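Local coordinates for putative carbohydrate binding protein (Pseudomonas aeruginosa, PDB 3QEC) that is of unconfirmed function but probably binds carbohydrates, and may act in their transport and in biofilm formation, at residues Y55-F63 against V75-R84. Numbering follows the deposited sequence.
Sequences YMKAYYAKF and VQPPVLDPRR
Pro77 lies over one face of the Phe63 ring in a CH-pi contact, its CB 4.0 Å from the ring centroid and almost exactly on the normal, while CB of Lys62 lies over the rim of the opposite face. Val75 meets the edge of the same ring through CG1, and Pro78 CD approaches Phe63 CE2 at 3.6 Å. Nearer the start of the helix, Tyr55 and Tyr59 are both touched by Leu80 from the loop: CD1 stands over a face of the Tyr59 ring, and CD2 touches Tyr59 CD1 at 3.6 Å. Both tyrosines hold CG anti to the backbone N (chi1 -174° and -176°), which extends their rings toward the loop. The Tyr55 hydroxyl thereby accepts a nearly straight hydrogen bond from the backbone, Asp81 N to Tyr55 OH being 2.9 Å, and pins the loop where its type I turn begins. Within that turn Arg83 grips the Asp81 carboxylate side-on. Met56, bent at chi2 and chi3, places CE 3.8 Å from Leu80 CD1 and against the guanidinium of Arg84, whose NH2 forms a salt bridge with Glu50, also the partner of Tyr60 OH. This is plain surface packing, an irregular proline-containing loop folded back along helix 54-63, the two together forming the connection between the adjacent antiparallel strands 46-51 and 89-92.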
loop_
_atom_site.group_PDB
_atom_site.type_symbol
_atom_site.label_atom_id
_atom_site.label_comp_id
_atom_site.label_asym_id
_atom_site.label_seq_id
_atom_site.Cartn_x
_atom_site.Cartn_y
_atom_site.Cartn_z
ATOM N N TYR A 55 2.451 14.595 -3.398
ATOM C CA TYR A 55 3.448 13.856 -4.181
ATOM C C TYR A 55 2.988 12.392 -4.383
ATOM O O TYR A 55 2.857 11.954 -5.526
ATOM C CB TYR A 55 4.832 13.924 -3.461
ATOM C CG TYR A 55 5.992 13.313 -4.222
ATOM C CD1 TYR A 55 6.484 13.907 -5.384
ATOM C CD2 TYR A 55 6.626 12.161 -3.761
ATOM C CE1 TYR A 55 7.558 13.348 -6.086
ATOM C CE2 TYR A 55 7.680 11.577 -4.470
ATOM C CZ TYR A 55 8.147 12.176 -5.629
ATOM O OH TYR A 55 9.200 11.613 -6.315
HETATM N N MSE A 56 2.705 11.658 -3.277
HETATM C CA MSE A 56 2.271 10.253 -3.347
HETATM C C MSE A 56 0.789 10.098 -3.795
HETATM O O MSE A 56 0.438 9.043 -4.331
HETATM C CB MSE A 56 2.539 9.520 -2.034
HETATM C CG MSE A 56 4.048 9.336 -1.752
HETATM SE SE MSE A 56 5.069 8.680 -3.291
HETATM C CE MSE A 56 4.510 6.806 -3.251
ATOM N N LYS A 57 -0.052 11.142 -3.642
ATOM C CA LYS A 57 -1.441 11.136 -4.131
ATOM C C LYS A 57 -1.429 10.956 -5.652
ATOM O O LYS A 57 -2.202 10.157 -6.193
ATOM C CB LYS A 57 -2.162 12.444 -3.738
ATOM C CG LYS A 57 -3.589 12.580 -4.285
ATOM C CD LYS A 57 -4.224 13.888 -3.859
ATOM C CE LYS A 57 -5.631 14.043 -4.362
ATOM N NZ LYS A 57 -6.295 15.237 -3.762
ATOM N N ALA A 58 -0.518 11.698 -6.331
ATOM C CA ALA A 58 -0.306 11.647 -7.783
ATOM C C ALA A 58 0.228 10.258 -8.206
ATOM O O ALA A 58 -0.217 9.706 -9.219
ATOM C CB ALA A 58 0.660 12.743 -8.200
ATOM N N TYR A 59 1.151 9.683 -7.408
ATOM C CA TYR A 59 1.726 8.365 -7.693
ATOM C C TYR A 59 0.659 7.263 -7.558
ATOM O O TYR A 59 0.429 6.516 -8.516
ATOM C CB TYR A 59 2.929 8.081 -6.770
ATOM C CG TYR A 59 3.624 6.775 -7.082
ATOM C CD1 TYR A 59 4.626 6.707 -8.050
ATOM C CD2 TYR A 59 3.256 5.593 -6.437
ATOM C CE1 TYR A 59 5.265 5.500 -8.349
ATOM C CE2 TYR A 59 3.865 4.376 -6.751
ATOM C CZ TYR A 59 4.886 4.339 -7.688
ATOM O OH TYR A 59 5.482 3.137 -7.979
ATOM N N TYR A 60 -0.012 7.191 -6.382
ATOM C CA TYR A 60 -1.021 6.175 -6.086
ATOM C C TYR A 60 -2.282 6.288 -6.975
ATOM O O TYR A 60 -2.945 5.273 -7.203
ATOM C CB TYR A 60 -1.365 6.164 -4.592
ATOM C CG TYR A 60 -0.249 5.558 -3.758
ATOM C CD1 TYR A 60 0.288 4.315 -4.074
ATOM C CD2 TYR A 60 0.245 6.213 -2.636
ATOM C CE1 TYR A 60 1.312 3.755 -3.315
ATOM C CE2 TYR A 60 1.255 5.651 -1.856
ATOM C CZ TYR A 60 1.787 4.422 -2.202
ATOM O OH TYR A 60 2.781 3.853 -1.447
ATOM N N ALA A 61 -2.578 7.475 -7.533
ATOM C CA ALA A 61 -3.694 7.615 -8.467
ATOM C C ALA A 61 -3.443 6.772 -9.722
ATOM O O ALA A 61 -4.352 6.085 -10.187
ATOM C CB ALA A 61 -3.892 9.076 -8.853
ATOM N N LYS A 62 -2.198 6.787 -10.243
ATOM C CA LYS A 62 -1.870 6.034 -11.449
ATOM C C LYS A 62 -1.454 4.568 -11.138
ATOM O O LYS A 62 -1.754 3.707 -11.961
ATOM C CB LYS A 62 -0.782 6.756 -12.285
ATOM N N PHE A 63 -0.802 4.262 -9.977
ATOM C CA PHE A 63 -0.309 2.891 -9.747
ATOM C C PHE A 63 -0.740 2.206 -8.436
ATOM O O PHE A 63 -0.344 1.059 -8.206
ATOM C CB PHE A 63 1.239 2.872 -9.804
ATOM C CG PHE A 63 1.835 3.572 -11.004
ATOM C CD1 PHE A 63 1.844 2.960 -12.258
ATOM C CD2 PHE A 63 2.350 4.860 -10.892
ATOM C CE1 PHE A 63 2.365 3.623 -13.378
ATOM C CE2 PHE A 63 2.864 5.525 -12.012
ATOM C CZ PHE A 63 2.870 4.902 -13.249
ATOM N N VAL A 75 4.103 1.770 -20.156
ATOM C CA VAL A 75 4.140 2.698 -19.015
ATOM C C VAL A 75 4.782 2.012 -17.788
ATOM O O VAL A 75 4.241 1.035 -17.254
ATOM C CB VAL A 75 2.735 3.286 -18.679
ATOM C CG1 VAL A 75 2.762 4.112 -17.396
ATOM C CG2 VAL A 75 2.191 4.122 -19.836
ATOM N N GLN A 76 5.930 2.549 -17.343
ATOM C CA GLN A 76 6.652 2.066 -16.161
ATOM C C GLN A 76 6.554 3.096 -15.012
ATOM O O GLN A 76 6.676 4.300 -15.286
ATOM C CB GLN A 76 8.129 1.765 -16.498
ATOM C CG GLN A 76 8.338 0.547 -17.409
ATOM C CD GLN A 76 7.722 -0.728 -16.867
ATOM O OE1 GLN A 76 7.919 -1.108 -15.701
ATOM N NE2 GLN A 76 6.951 -1.408 -17.708
ATOM N N PRO A 77 6.334 2.675 -13.733
ATOM C CA PRO A 77 6.258 3.664 -12.642
ATOM C C PRO A 77 7.562 4.455 -12.531
ATOM O O PRO A 77 8.643 3.888 -12.736
ATOM C CB PRO A 77 5.985 2.814 -11.394
ATOM C CG PRO A 77 5.426 1.547 -11.913
ATOM C CD PRO A 77 6.148 1.309 -13.208
ATOM N N PRO A 78 7.477 5.782 -12.308
ATOM C CA PRO A 78 8.704 6.578 -12.225
ATOM C C PRO A 78 9.507 6.306 -10.950
ATOM O O PRO A 78 8.982 5.761 -9.962
ATOM C CB PRO A 78 8.180 8.015 -12.243
ATOM C CG PRO A 78 6.830 7.929 -11.630
ATOM C CD PRO A 78 6.276 6.611 -12.070
ATOM N N VAL A 79 10.793 6.691 -10.989
ATOM C CA VAL A 79 11.722 6.588 -9.867
ATOM C C VAL A 79 11.377 7.736 -8.922
ATOM O O VAL A 79 11.304 8.891 -9.352
ATOM C CB VAL A 79 13.209 6.602 -10.332
ATOM C CG1 VAL A 79 14.169 6.457 -9.149
ATOM C CG2 VAL A 79 13.468 5.505 -11.361
ATOM N N LEU A 80 11.109 7.407 -7.659
ATOM C CA LEU A 80 10.718 8.385 -6.647
ATOM C C LEU A 80 11.930 9.077 -6.049
ATOM O O LEU A 80 13.013 8.490 -6.019
ATOM C CB LEU A 80 9.884 7.707 -5.545
ATOM C CG LEU A 80 8.572 7.049 -6.010
ATOM C CD1 LEU A 80 7.940 6.278 -4.905
ATOM C CD2 LEU A 80 7.585 8.077 -6.515
ATOM N N ASP A 81 11.748 10.331 -5.584
ATOM C CA ASP A 81 12.798 11.132 -4.949
ATOM C C ASP A 81 13.418 10.320 -3.783
ATOM O O ASP A 81 12.679 9.725 -2.976
ATOM C CB ASP A 81 12.223 12.480 -4.465
ATOM C CG ASP A 81 13.252 13.521 -4.037
ATOM O OD1 ASP A 81 13.885 13.330 -2.989
ATOM O OD2 ASP A 81 13.359 14.569 -4.712
ATOM N N PRO A 82 14.769 10.246 -3.690
ATOM C CA PRO A 82 15.380 9.432 -2.621
ATOM C C PRO A 82 15.075 9.914 -1.197
ATOM O O PRO A 82 15.234 9.125 -0.265
ATOM C CB PRO A 82 16.869 9.510 -2.930
ATOM C CG PRO A 82 17.037 10.719 -3.778
ATOM C CD PRO A 82 15.797 10.841 -4.571
ATOM N N ARG A 83 14.579 11.155 -1.027
ATOM C CA ARG A 83 14.232 11.715 0.282
ATOM C C ARG A 83 12.966 11.092 0.880
ATOM O O ARG A 83 12.738 11.209 2.085
ATOM C CB ARG A 83 14.030 13.229 0.184
ATOM C CG ARG A 83 15.318 14.039 0.095
ATOM C CD ARG A 83 15.015 15.502 -0.171
ATOM N NE ARG A 83 14.591 15.698 -1.558
ATOM C CZ ARG A 83 14.281 16.871 -2.103
ATOM N NH1 ARG A 83 14.360 17.986 -1.386
ATOM N NH2 ARG A 83 13.933 16.942 -3.381
ATOM N N ARG A 84 12.125 10.475 0.043
ATOM C CA ARG A 84 10.858 9.876 0.469
ATOM C C ARG A 84 11.073 8.601 1.290
ATOM O O ARG A 84 10.334 8.373 2.238
ATOM C CB ARG A 84 9.997 9.585 -0.771
ATOM C CG ARG A 84 8.746 8.744 -0.547
ATOM C CD ARG A 84 8.834 7.524 -1.416
ATOM N NE ARG A 84 7.748 6.591 -1.159
ATOM C CZ ARG A 84 7.844 5.278 -1.322
ATOM N NH1 ARG A 84 8.984 4.736 -1.735
ATOM N NH2 ARG A 84 6.811 4.494 -1.051
#